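Local coordinates for hydrogenase maturation factor (Thermoanaerobacter tengcongensis, PDB 3VTI), which takes part in [NiFe]-hydrogenase maturation, being S-carbamoylated by its partner HypF and probably dehydrating the product to a nitrile with ATP, at residues D35-K40 with G50-C55; E79-E84 with D118-N123; A97-V102 with V177-G182; T171-D176 with K230-S235; I184-T189 with K270-G275. One frame throughout, in Å; residues are numbered along the deposited sequence.

Overall arrangement
Contacts 1 and 2 lie in the part of the chain related to the N-terminal domain of AIR synthase, their centres about 13 Å apart, and both reach the sheet in which strands 30-37 and 120-130 are neighbours; Phe37 N bonds to Ile122 O between them. Contact 3 joins this part to the C-terminal AIR synthase-related part, where contacts 4 and 5 lie. Contacts 3 and 5 share helix 181-187, with centres about 13 Å apart, and are linked by a hydrogen bond between Glu99 OE2 and Tyr274 OH, 2.6 Å. Magnesium is held by Asp22, Asp60 and Asp199. The side chain of Phe37 in contact 1 is about 9 Å from the bound magnesium ion. The side chain of Asn181 in contact 3 is about 13 Å from the ion.

Contact 1 (D35-K40 with G50-C55)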
# COMPACT_ATOMS: atom_id res chain seq x y z
N ASP C 35 10.86 -2.10 6.92
CA ASP C 35 9.77 -3.03 6.66
C ASP C 35 8.46 -2.31 6.35
O ASP C 35 8.16 -1.27 6.93
CB ASP C 35 9.57 -3.98 7.85
CG ASP C 35 8.99 -5.31 7.43
OD1 ASP C 35 8.83 -5.54 6.22
OD2 ASP C 35 8.69 -6.15 8.31
N SER C 36 7.70 -2.87 5.42
CA SER C 36 6.35 -2.40 5.12
C SER C 36 5.34 -3.28 5.83
O SER C 36 5.64 -4.44 6.14
CB SER C 36 6.07 -2.40 3.62
OG SER C 36 6.84 -1.40 2.96
N PHE C 37 4.17 -2.73 6.10
CA PHE C 37 3.14 -3.42 6.87
C PHE C 37 1.78 -3.29 6.19
O PHE C 37 1.24 -2.19 6.06
CB PHE C 37 3.12 -2.88 8.30
CG PHE C 37 4.40 -3.15 9.04
CD1 PHE C 37 4.52 -4.29 9.84
CD2 PHE C 37 5.50 -2.30 8.90
CE1 PHE C 37 5.70 -4.57 10.51
CE2 PHE C 37 6.68 -2.58 9.56
CZ PHE C 37 6.78 -3.71 10.37
N THR C 38 1.25 -4.42 5.76
CA THR C 38 0.11 -4.45 4.85
C THR C 38 -1.01 -5.35 5.39
O THR C 38 -1.89 -5.78 4.65
CB THR C 38 0.54 -4.95 3.46
OG1 THR C 38 1.16 -6.23 3.58
CG2 THR C 38 1.54 -3.99 2.82
N VAL C 39 -0.97 -5.62 6.69
CA VAL C 39 -1.90 -6.51 7.37
C VAL C 39 -3.37 -6.07 7.23
O VAL C 39 -3.68 -4.90 7.40
CB VAL C 39 -1.51 -6.65 8.87
CG1 VAL C 39 -1.74 -5.32 9.61
CG2 VAL C 39 -2.27 -7.77 9.54
N LYS C 40 -4.24 -7.02 6.89
CA LYS C 40 -5.69 -6.86 7.00
C LYS C 40 -6.23 -8.00 7.86
O LYS C 40 -5.90 -9.17 7.63
CB LYS C 40 -6.37 -6.85 5.62
CG LYS C 40 -6.15 -5.58 4.78
CD LYS C 40 -6.37 -4.30 5.58
CE LYS C 40 -6.30 -3.07 4.70
NZ LYS C 40 -5.03 -2.94 3.96
N GLY C 50 -0.57 -0.24 13.62
CA GLY C 50 0.31 0.76 14.21
C GLY C 50 1.33 0.16 15.16
O GLY C 50 2.53 0.45 15.05
N LYS C 51 0.86 -0.68 16.08
CA LYS C 51 1.72 -1.32 17.06
C LYS C 51 2.69 -2.25 16.33
O LYS C 51 3.87 -2.36 16.69
CB LYS C 51 0.89 -2.12 18.06
CG LYS C 51 1.68 -2.62 19.24
CD LYS C 51 0.80 -3.37 20.23
CE LYS C 51 1.62 -3.77 21.46
NZ LYS C 51 0.97 -4.84 22.27
N LEU C 52 2.16 -2.90 15.30
CA LEU C 52 2.91 -3.81 14.46
C LEU C 52 4.06 -3.09 13.74
O LEU C 52 5.19 -3.55 13.76
CB LEU C 52 1.95 -4.44 13.46
CG LEU C 52 2.42 -5.55 12.53
CD1 LEU C 52 3.23 -6.59 13.29
CD2 LEU C 52 1.22 -6.18 11.81
N ALA C 53 3.75 -1.95 13.13
CA ALA C 53 4.72 -1.19 12.35
C ALA C 53 5.93 -0.77 13.20
O ALA C 53 7.06 -0.73 12.70
CB ALA C 53 4.04 0.02 11.75
N VAL C 54 5.69 -0.46 14.47
CA VAL C 54 6.77 -0.05 15.35
C VAL C 54 7.55 -1.27 15.83
O VAL C 54 8.75 -1.37 15.60
CB VAL C 54 6.25 0.76 16.57
CG1 VAL C 54 7.40 1.15 17.49
CG2 VAL C 54 5.51 2.00 16.10
N CYS C 55 6.86 -2.21 16.46
CA CYS C 55 7.46 -3.38 17.06
C CYS C 55 8.33 -4.16 16.09
O CYS C 55 9.47 -4.53 16.42
CB CYS C 55 6.38 -4.26 17.68
SG CYS C 55 5.67 -3.50 19.17
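The flat ring of Phe37 carries Ala53 on one face: Ala53 CA stands 3.6 Å from the ring centroid and only 7° off the normal, a CH-pi contact over the centre. Two helix carbonyls also reach the ring, with Leu52 O 3.4 Å from Phe37 CE1 and Ala53 O 3.7 Å from Phe37 CE2. Leu52 adds its branch point, CG lying 3.6 Å from Phe37 CD1, while the methyl Ala53 CB approaches Phe37 CD2, across the ring from CD1. With CG anti to the carbonyl carbon (chi1 -64°), the Phe37 ring reaches across to the helix backbone. Two residues on, past the end of the strand, Val39 CG1 meets Leu52 CD2 at 3.8 Å, so Leu52 touches both hydrophobic residues of 35-40. Replacing Phe37 by an alanine is likely to open a gap beneath Ala53 and deprive Leu52 of its aromatic neighbour. The contact is buried and lays helix 49-60 against the end of strand 30-37, in the part of the chain related to the AIR synthase N-terminal domain. Strand 120-130 pairs with Phe37 through Ile122, and its Thr124 hydroxyl bonds Ala53 O; Met93 of helix 83-100 packs on Ala53.

Contact 2 (E79-E84 with D118-N123); sequences EGFPVE and DRIFIN
Phe81 and Ile120 form the closely packed part of this contact. Ile120 CG2 lies 3.6 Å from Phe81 CZ, the far end of the ring, and Ile120 CB stands over one ring face, 4.3 Å from the centroid and 14° off the normal. This CH-pi approach is displaced from the ring centre toward its rim. The delta methyl of Ile120 also arrives, CD1 being 4.1 Å from Phe81 CE2, so two branches of the isoleucine meet neighbouring ring carbons. Phe81 has CG anti to its own nitrogen (chi1 178°), a torsion that extends the ring from the loop toward the start of strand 120-130.

The looser side belongs to Arg119. Its CB touches Phe81 CE1 at 3.7 Å, and its carbonyl O is equally near Phe81 CD1, but beyond CB the chain runs away from the ring into an exposed position. There Arg119 NH1 lies 3.6 Å from Asp118 OD2, with the oxygen well out of the guanidinium plane; the salt bridge is one of charge alone, without an N-H directed at the oxygen. A serine at Phe81 would probably leave Ile120 CG2 and CD1 without their aromatic partner and open a gap beside Arg119 CB.

The loop 79-82 leads from strand 66-78 into helix 83-100, with Pro82 as N-cap. Leu86 of that helix packs on both Phe81 and Ile120, Ile89 also touches Phe81, and Ile77 of strand 66-78 borders Ile120, which places the contact where helix 83-100 starts beside the sheet.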
# COMPACT_ATOMS: atom_id res chain seq x y z
N GLU C 79 -7.67 8.09 0.12
CA GLU C 79 -8.64 9.19 0.17
C GLU C 79 -9.88 8.75 0.97
O GLU C 79 -10.49 7.71 0.67
CB GLU C 79 -9.02 9.58 -1.26
CG GLU C 79 -9.96 10.79 -1.40
CD GLU C 79 -9.21 12.09 -1.63
OE1 GLU C 79 -7.96 12.07 -1.72
OE2 GLU C 79 -9.87 13.14 -1.72
N GLY C 80 -10.21 9.51 2.00
CA GLY C 80 -11.42 9.26 2.78
C GLY C 80 -11.35 8.15 3.81
O GLY C 80 -12.40 7.71 4.30
N PHE C 81 -10.13 7.71 4.13
CA PHE C 81 -9.88 6.78 5.23
C PHE C 81 -10.28 7.47 6.53
O PHE C 81 -9.87 8.62 6.77
CB PHE C 81 -8.41 6.36 5.25
CG PHE C 81 -8.02 5.41 6.38
CD1 PHE C 81 -8.42 4.07 6.38
CD2 PHE C 81 -7.20 5.85 7.42
CE1 PHE C 81 -8.05 3.21 7.41
CE2 PHE C 81 -6.82 4.99 8.46
CZ PHE C 81 -7.25 3.67 8.45
N PRO C 82 -11.10 6.80 7.36
CA PRO C 82 -11.66 7.44 8.56
C PRO C 82 -10.56 7.91 9.50
O PRO C 82 -9.67 7.14 9.88
CB PRO C 82 -12.49 6.32 9.20
CG PRO C 82 -12.78 5.36 8.08
CD PRO C 82 -11.53 5.39 7.24
N VAL C 83 -10.63 9.19 9.85
CA VAL C 83 -9.58 9.85 10.62
C VAL C 83 -9.50 9.35 12.07
O VAL C 83 -8.44 9.40 12.68
CB VAL C 83 -9.72 11.40 10.54
CG1 VAL C 83 -10.90 11.89 11.38
CG2 VAL C 83 -8.41 12.10 10.92
N GLU C 84 -10.62 8.84 12.60
CA GLU C 84 -10.65 8.30 13.95
C GLU C 84 -9.91 6.96 14.04
O GLU C 84 -9.34 6.62 15.08
CB GLU C 84 -12.08 8.17 14.48
CG GLU C 84 -12.86 9.50 14.59
CD GLU C 84 -12.18 10.57 15.47
OE1 GLU C 84 -11.51 10.22 16.48
OE2 GLU C 84 -12.33 11.78 15.16
N ASP C 118 -5.84 -0.19 -0.41
CA ASP C 118 -6.84 -0.66 0.56
C ASP C 118 -6.58 -0.01 1.92
O ASP C 118 -5.82 -0.53 2.75
CB ASP C 118 -6.85 -2.19 0.66
CG ASP C 118 -8.09 -2.75 1.38
OD1 ASP C 118 -9.06 -2.00 1.60
OD2 ASP C 118 -8.09 -3.96 1.72
N ARG C 119 -7.19 1.16 2.12
CA ARG C 119 -7.24 1.85 3.41
C ARG C 119 -5.93 2.53 3.83
O ARG C 119 -5.85 3.75 3.79
CB ARG C 119 -7.76 0.94 4.53
CG ARG C 119 -9.17 0.39 4.35
CD ARG C 119 -9.36 -0.67 5.40
NE ARG C 119 -10.59 -1.43 5.29
CZ ARG C 119 -10.66 -2.75 5.09
NH1 ARG C 119 -9.57 -3.48 4.96
NH2 ARG C 119 -11.86 -3.33 5.01
N ILE C 120 -4.93 1.74 4.22
CA ILE C 120 -3.66 2.29 4.73
C ILE C 120 -2.51 1.27 4.79
O ILE C 120 -2.68 0.16 5.31
CB ILE C 120 -3.85 2.95 6.13
CG1 ILE C 120 -2.55 3.59 6.64
CG2 ILE C 120 -4.41 1.95 7.15
CD1 ILE C 120 -2.75 4.57 7.78
N PHE C 121 -1.36 1.64 4.23
CA PHE C 121 -0.11 0.91 4.46
C PHE C 121 0.87 1.79 5.23
O PHE C 121 0.82 3.02 5.13
CB PHE C 121 0.56 0.46 3.15
CG PHE C 121 -0.29 -0.47 2.33
CD1 PHE C 121 -1.04 -1.47 2.92
CD2 PHE C 121 -0.30 -0.36 0.95
CE1 PHE C 121 -1.81 -2.33 2.17
CE2 PHE C 121 -1.07 -1.22 0.18
CZ PHE C 121 -1.83 -2.20 0.79
N ILE C 122 1.74 1.15 5.99
CA ILE C 122 2.77 1.85 6.74
C ILE C 122 4.14 1.20 6.53
O ILE C 122 4.28 -0.02 6.61
CB ILE C 122 2.43 1.93 8.25
CG1 ILE C 122 1.06 2.60 8.45
CG2 ILE C 122 3.50 2.69 9.01
CD1 ILE C 122 0.39 2.25 9.77
N ASN C 123 5.14 2.03 6.25
CA ASN C 123 6.52 1.59 6.27
C ASN C 123 7.28 2.23 7.41
O ASN C 123 7.14 3.42 7.67
CB ASN C 123 7.22 1.89 4.94
CG ASN C 123 8.67 1.43 4.94
OD1 ASN C 123 9.53 2.07 5.54
ND2 ASN C 123 8.94 0.29 4.31

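Contact 3 (A97-V102 with V177-G182); sequences AKEAGV and VAPLNG
Pro179 meets the last turn of helix 83-100 with two parts of its ring. Its CB lies 3.9 Å from Ala100 CB, an apolar touch, while CG and CD face the carboxylate of Glu99, whose OE2 is 3.5 Å from Pro179 CG. The Glu99 chain, extended beyond CG, crosses the proline at about a right angle; the same OE2 is hydrogen-bonded to Tyr274 OH, which probably helps to hold the carboxylate beside the proline. After Leu180, the N-cap of the next helix, comes Asn181. Its ND2 donates to Ala100 O at 2.8 Å, with an N-H...O angle of 145°. The donor sits in the carbonyl plane on a lone pair, although the oxygen is tilted 18° from the amide plane of Asn181. Chi1 of 62° sets CG between the backbone nitrogen and carbonyl carbon and turns the amide to the helix end, where OD1 rests 3.8 Å from Ala100 CB. The bond thus engages a carbonyl of the Schellman turn formed at Gly101. Helix 83-100 of the N-terminal part is thereby joined to the start of helix 181-187 in the C-terminal part, beside helix 49-60, whose Val58 touches Ala100 and Asn181 and whose Cys55 touches Pro179.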
# COMPACT_ATOMS: atom_id res chain seq x y z
N ALA C 97 6.53 2.93 20.65
CA ALA C 97 7.83 3.61 20.64
C ALA C 97 8.26 3.99 22.05
O ALA C 97 9.44 3.86 22.40
CB ALA C 97 7.79 4.84 19.74
N LYS C 98 7.29 4.43 22.85
CA LYS C 98 7.52 4.79 24.24
C LYS C 98 7.98 3.57 25.06
O LYS C 98 8.95 3.66 25.80
CB LYS C 98 6.25 5.39 24.84
CG LYS C 98 6.50 6.44 25.91
CD LYS C 98 5.35 7.45 25.96
CE LYS C 98 4.32 7.07 27.03
NZ LYS C 98 4.77 7.54 28.37
N GLU C 99 7.28 2.45 24.91
CA GLU C 99 7.63 1.20 25.60
C GLU C 99 8.99 0.69 25.15
O GLU C 99 9.80 0.26 25.97
CB GLU C 99 6.57 0.13 25.36
CG GLU C 99 6.69 -1.08 26.30
CD GLU C 99 6.09 -2.37 25.75
OE1 GLU C 99 5.04 -2.32 25.05
OE2 GLU C 99 6.67 -3.44 26.02
N ALA C 100 9.24 0.75 23.84
CA ALA C 100 10.52 0.33 23.30
C ALA C 100 11.67 1.30 23.62
O ALA C 100 12.83 0.98 23.39
CB ALA C 100 10.42 0.10 21.80
N GLY C 101 11.35 2.48 24.16
CA GLY C 101 12.36 3.49 24.47
C GLY C 101 13.00 4.04 23.21
O GLY C 101 14.20 4.32 23.17
N VAL C 102 12.17 4.19 22.17
CA VAL C 102 12.60 4.56 20.84
C VAL C 102 11.87 5.85 20.42
O VAL C 102 10.82 6.19 20.99
CB VAL C 102 12.30 3.38 19.87
CG1 VAL C 102 11.22 3.71 18.83
CG2 VAL C 102 13.57 2.89 19.22
N VAL C 177 2.05 -9.36 19.30
CA VAL C 177 2.82 -8.14 18.97
C VAL C 177 3.43 -7.52 20.21
O VAL C 177 2.72 -7.16 21.16
CB VAL C 177 1.95 -7.06 18.28
CG1 VAL C 177 2.84 -6.03 17.58
CG2 VAL C 177 1.03 -7.69 17.29
N ALA C 178 4.75 -7.39 20.17
CA ALA C 178 5.54 -6.85 21.28
C ALA C 178 6.91 -6.38 20.80
O ALA C 178 7.45 -6.93 19.83
CB ALA C 178 5.69 -7.91 22.36
N PRO C 179 7.47 -5.34 21.45
CA PRO C 179 8.86 -4.97 21.22
C PRO C 179 9.77 -5.80 22.10
O PRO C 179 9.53 -5.91 23.31
CB PRO C 179 8.90 -3.49 21.64
CG PRO C 179 7.87 -3.39 22.72
CD PRO C 179 6.80 -4.42 22.40
N LEU C 180 10.78 -6.40 21.50
CA LEU C 180 11.63 -7.37 22.20
C LEU C 180 13.02 -6.84 22.48
O LEU C 180 13.89 -7.57 22.96
CB LEU C 180 11.74 -8.67 21.39
CG LEU C 180 10.46 -9.46 21.13
CD1 LEU C 180 10.74 -10.50 20.08
CD2 LEU C 180 9.92 -10.10 22.41
N ASN C 181 13.24 -5.57 22.19
CA ASN C 181 14.55 -4.98 22.40
C ASN C 181 15.00 -5.05 23.87
O ASN C 181 16.20 -5.14 24.13
CB ASN C 181 14.61 -3.55 21.88
CG ASN C 181 13.63 -2.64 22.58
OD1 ASN C 181 12.47 -3.00 22.80
ND2 ASN C 181 14.10 -1.45 22.94
N GLY C 182 14.04 -5.02 24.80
CA GLY C 182 14.31 -5.18 26.23
C GLY C 182 14.81 -6.58 26.56
O GLY C 182 15.79 -6.73 27.30

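Contact 4 (T171-D176 with K230-S235); sequences TPIFSD and KESVKS
Van der Waals contacts between Ile173 and the first turn of helix 231-240 account for much of this interface. Ile173 CG1 approaches Ser232 from the loop, 3.7 Å from its CB, and the chain then carries CD1 to the helix backbone, 3.6 Å from Ser232 O. The branch methyl Ile173 CG2 reaches Val233 CG2 more loosely, at 4.2 Å. Two branches of one residue therefore meet consecutive helix residues: CG1 lies anti to the carbonyl carbon (chi1 -72°), whereas CG2 lies anti to the nitrogen. Thr171 adds a further aliphatic touch, its CB 3.7 Å from Ser232 CB, so that the serine methylene is approached by both loop residues.

The loop before helix 181-187 is thus laid over the N-terminal turn of helix 231-240, both in the part of the chain related to the AIR synthase C-terminal domain. Lys230 is the N-cap of the helix, and Met158 and Ala159 of helix 155-164 also pack on Ile173.

One polar side-chain atom meets a carbon: Ser232 OG lies 3.5 Å from Ile173 CG1. No hydrogen bond crosses between the segments.

Hydrogen bonds within the helix segment brace its first turn. Lys234 N bonds to Lys230 O at 2.9 Å and Ser235 N to Glu231 O, which also receives a weak bond from Ser235 OG. At the far end of the loop, the carboxylate of Asp176 forms a salt bridge with Lys252 and accepts a hydrogen bond from Glu250 N.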
# COMPACT_ATOMS: atom_id res chain seq x y z
N THR C 171 -11.65 -21.02 21.64
CA THR C 171 -10.93 -19.98 22.37
C THR C 171 -10.49 -18.86 21.40
O THR C 171 -9.86 -19.15 20.37
CB THR C 171 -9.67 -20.56 23.08
OG1 THR C 171 -9.92 -21.92 23.46
CG2 THR C 171 -9.29 -19.73 24.31
N PRO C 172 -10.81 -17.59 21.71
CA PRO C 172 -10.28 -16.51 20.87
C PRO C 172 -8.74 -16.46 20.96
O PRO C 172 -8.16 -16.69 22.03
CB PRO C 172 -10.90 -15.24 21.48
CG PRO C 172 -11.29 -15.63 22.87
CD PRO C 172 -11.66 -17.08 22.80
N ILE C 173 -8.11 -16.21 19.82
CA ILE C 173 -6.66 -16.15 19.73
C ILE C 173 -6.22 -14.70 19.55
O ILE C 173 -6.74 -13.99 18.69
CB ILE C 173 -6.11 -17.06 18.60
CG1 ILE C 173 -6.26 -18.52 19.00
CG2 ILE C 173 -4.64 -16.77 18.32
CD1 ILE C 173 -6.48 -19.47 17.87
N PHE C 174 -5.26 -14.29 20.39
CA PHE C 174 -4.71 -12.94 20.36
C PHE C 174 -3.33 -12.92 19.74
O PHE C 174 -2.56 -13.87 19.90
CB PHE C 174 -4.64 -12.37 21.78
CG PHE C 174 -5.99 -12.12 22.39
CD1 PHE C 174 -6.69 -13.14 23.01
CD2 PHE C 174 -6.56 -10.84 22.33
CE1 PHE C 174 -7.95 -12.90 23.57
CE2 PHE C 174 -7.81 -10.59 22.88
CZ PHE C 174 -8.51 -11.62 23.50
N SER C 175 -3.04 -11.84 19.04
CA SER C 175 -1.72 -11.60 18.49
C SER C 175 -0.71 -11.34 19.60
O SER C 175 -1.08 -10.91 20.69
CB SER C 175 -1.75 -10.42 17.53
OG SER C 175 -0.46 -10.16 17.03
N ASP C 176 0.56 -11.61 19.33
CA ASP C 176 1.60 -11.52 20.34
C ASP C 176 2.48 -10.29 20.17
O ASP C 176 3.52 -10.19 20.81
CB ASP C 176 2.47 -12.79 20.31
CG ASP C 176 3.25 -12.96 19.01
OD1 ASP C 176 2.90 -12.32 17.99
OD2 ASP C 176 4.22 -13.75 18.99
N LYS C 230 0.36 -22.29 22.58
CA LYS C 230 -0.89 -22.17 23.31
C LYS C 230 -1.87 -23.20 22.77
O LYS C 230 -1.94 -23.43 21.57
CB LYS C 230 -1.48 -20.77 23.19
CG LYS C 230 -0.63 -19.68 23.85
CD LYS C 230 -1.31 -18.31 23.78
CE LYS C 230 -0.28 -17.19 23.92
NZ LYS C 230 0.27 -17.03 25.29
N GLU C 231 -2.61 -23.83 23.68
CA GLU C 231 -3.61 -24.83 23.33
C GLU C 231 -4.59 -24.33 22.27
O GLU C 231 -5.01 -25.09 21.40
CB GLU C 231 -4.38 -25.29 24.58
CG GLU C 231 -3.54 -26.11 25.55
CD GLU C 231 -3.17 -27.49 25.01
OE1 GLU C 231 -4.07 -28.16 24.45
OE2 GLU C 231 -2.00 -27.89 25.16
N SER C 232 -4.95 -23.05 22.35
CA SER C 232 -5.86 -22.46 21.37
C SER C 232 -5.26 -22.52 19.96
O SER C 232 -5.97 -22.84 19.00
CB SER C 232 -6.20 -21.02 21.76
OG SER C 232 -5.04 -20.23 21.81
N VAL C 233 -3.97 -22.24 19.85
CA VAL C 233 -3.28 -22.31 18.57
C VAL C 233 -3.12 -23.77 18.11
O VAL C 233 -3.32 -24.10 16.94
CB VAL C 233 -1.92 -21.58 18.62
CG1 VAL C 233 -1.18 -21.73 17.29
CG2 VAL C 233 -2.12 -20.11 18.97
N LYS C 234 -2.77 -24.64 19.06
CA LYS C 234 -2.58 -26.07 18.80
C LYS C 234 -3.80 -26.70 18.12
O LYS C 234 -3.68 -27.30 17.05
CB LYS C 234 -2.26 -26.79 20.11
CG LYS C 234 -1.87 -28.26 19.96
CD LYS C 234 -1.77 -28.91 21.34
CE LYS C 234 -1.38 -30.38 21.26
NZ LYS C 234 0.05 -30.56 20.86
N SER C 235 -4.98 -26.54 18.73
CA SER C 235 -6.19 -27.16 18.18
C SER C 235 -6.78 -26.42 16.97
O SER C 235 -7.43 -27.04 16.13
CB SER C 235 -7.24 -27.40 19.28
OG SER C 235 -7.77 -26.19 19.76

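Contact 5 (I184-T189 with K270-G275)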
# COMPACT_ATOMS: atom_id res chain seq x y z
N ILE C 184 16.12 -8.71 24.33
CA ILE C 184 17.38 -8.83 23.62
C ILE C 184 18.53 -8.15 24.39
O ILE C 184 19.63 -8.70 24.51
CB ILE C 184 17.23 -8.33 22.16
CG1 ILE C 184 16.33 -9.30 21.38
CG2 ILE C 184 18.58 -8.22 21.47
CD1 ILE C 184 15.81 -8.77 20.04
N GLU C 185 18.25 -6.98 24.96
CA GLU C 185 19.23 -6.29 25.80
C GLU C 185 19.74 -7.18 26.95
O GLU C 185 20.94 -7.17 27.26
CB GLU C 185 18.64 -4.97 26.34
CG GLU C 185 19.63 -4.14 27.18
CD GLU C 185 19.01 -2.85 27.72
OE1 GLU C 185 19.00 -1.83 26.99
OE2 GLU C 185 18.54 -2.86 28.87
N LYS C 186 18.84 -7.94 27.57
CA LYS C 186 19.24 -8.84 28.67
C LYS C 186 19.98 -10.07 28.15
O LYS C 186 20.80 -10.63 28.86
CB LYS C 186 18.03 -9.26 29.52
CG LYS C 186 17.35 -8.12 30.27
CD LYS C 186 16.10 -8.60 31.01
CE LYS C 186 16.45 -9.15 32.40
NZ LYS C 186 15.39 -10.06 32.92
N LEU C 187 19.69 -10.47 26.92
CA LEU C 187 20.40 -11.58 26.29
C LEU C 187 21.81 -11.16 25.91
O LEU C 187 22.74 -11.93 26.04
CB LEU C 187 19.65 -12.10 25.06
CG LEU C 187 18.55 -13.14 25.26
CD1 LEU C 187 17.72 -13.30 23.99
CD2 LEU C 187 19.12 -14.49 25.71
N MET C 188 21.95 -9.92 25.44
CA MET C 188 23.23 -9.42 24.97
C MET C 188 24.23 -9.22 26.10
O MET C 188 25.38 -8.83 25.87
CB MET C 188 23.04 -8.14 24.13
CG MET C 188 22.32 -8.35 22.78
SD MET C 188 22.73 -9.86 21.85
CE MET C 188 24.48 -9.64 21.49
N THR C 189 23.79 -9.51 27.32
CA THR C 189 24.69 -9.69 28.46
C THR C 189 25.67 -10.83 28.17
O THR C 189 26.82 -10.80 28.61
CB THR C 189 23.91 -10.05 29.74
OG1 THR C 189 23.07 -8.95 30.09
CG2 THR C 189 24.84 -10.32 30.90
N LYS C 270 13.30 -16.31 30.71
CA LYS C 270 12.21 -16.65 31.64
C LYS C 270 11.95 -15.62 32.74
O LYS C 270 10.90 -15.62 33.37
CB LYS C 270 12.41 -18.04 32.25
CG LYS C 270 11.91 -19.17 31.35
CD LYS C 270 11.59 -20.44 32.14
CE LYS C 270 10.94 -21.50 31.25
NZ LYS C 270 9.66 -21.06 30.59
N SER C 271 12.93 -14.74 32.97
CA SER C 271 12.80 -13.72 34.00
C SER C 271 12.41 -12.38 33.37
O SER C 271 12.46 -11.33 34.03
CB SER C 271 14.12 -13.59 34.76
OG SER C 271 15.10 -12.98 33.94
N HIS C 272 12.01 -12.41 32.10
CA HIS C 272 11.55 -11.23 31.38
C HIS C 272 10.10 -11.40 30.94
O HIS C 272 9.70 -12.48 30.50
CB HIS C 272 12.44 -10.97 30.17
CG HIS C 272 12.15 -9.68 29.46
ND1 HIS C 272 11.09 -9.53 28.59
CD2 HIS C 272 12.79 -8.49 29.49
CE1 HIS C 272 11.09 -8.30 28.12
NE2 HIS C 272 12.10 -7.64 28.65
N GLU C 273 9.32 -10.33 31.07
CA GLU C 273 7.87 -10.36 30.79
C GLU C 273 7.47 -11.00 29.45
O GLU C 273 6.42 -11.64 29.38
CB GLU C 273 7.26 -8.96 30.92
CG GLU C 273 7.75 -7.96 29.86
CD GLU C 273 7.20 -6.56 30.06
OE1 GLU C 273 6.02 -6.42 30.48
OE2 GLU C 273 7.95 -5.60 29.78
N TYR C 274 8.28 -10.83 28.41
CA TYR C 274 7.98 -11.44 27.10
C TYR C 274 8.68 -12.77 26.87
O TYR C 274 8.69 -13.28 25.76
CB TYR C 274 8.30 -10.47 25.95
CG TYR C 274 7.50 -9.20 25.98
CD1 TYR C 274 6.10 -9.23 26.07
CD2 TYR C 274 8.13 -7.95 25.92
CE1 TYR C 274 5.36 -8.05 26.11
CE2 TYR C 274 7.39 -6.77 25.95
CZ TYR C 274 6.01 -6.83 26.05
OH TYR C 274 5.27 -5.68 26.08
N GLY C 275 9.27 -13.33 27.94
CA GLY C 275 10.05 -14.56 27.83
C GLY C 275 9.65 -15.69 28.76
O GLY C 275 10.40 -16.64 28.94
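Lys186 bridges from helix 181-187 to the loop 270-275, touching Ser271 with its amine and His272 with its aliphatic chain. Two residues earlier, Ile184 O accepts Met188 N at 2.8 Å, an i to i+4 bond of the turn that carries the lysine. The lysine chain starts with CG anti to the carbonyl carbon and bends at chi3 (86°). Before the amine is reached, Lys186 CD meets His272 CD2 at 3.6 Å, near the ring plane and at its edge, the two side chains running obliquely to each other. Lys186 NZ then donates to Ser271 OG at 3.1 Å. That hydroxyl is also hydrogen-bonded to Ile268 O in helix 262-270, which helps hold it beside the amine.

The receiving loop forms a type I beta turn from His272 to Gly275, closed by Gly275 N to His272 O at 2.7 Å. His272 ND1 accepts the backbone N-H of Tyr274 at 3.1 Å, a bond nearly straight at the hydrogen (167°) but with the donor tilted from the ring plane; it probably helps to set the ring's rotation, with CD2 turned to Lys186.

Just past helix 181-187, in the short 3-10 segment, Thr189 OG1 donates to Lys186 O at 3.1 Å, from 45° above the carbonyl plane.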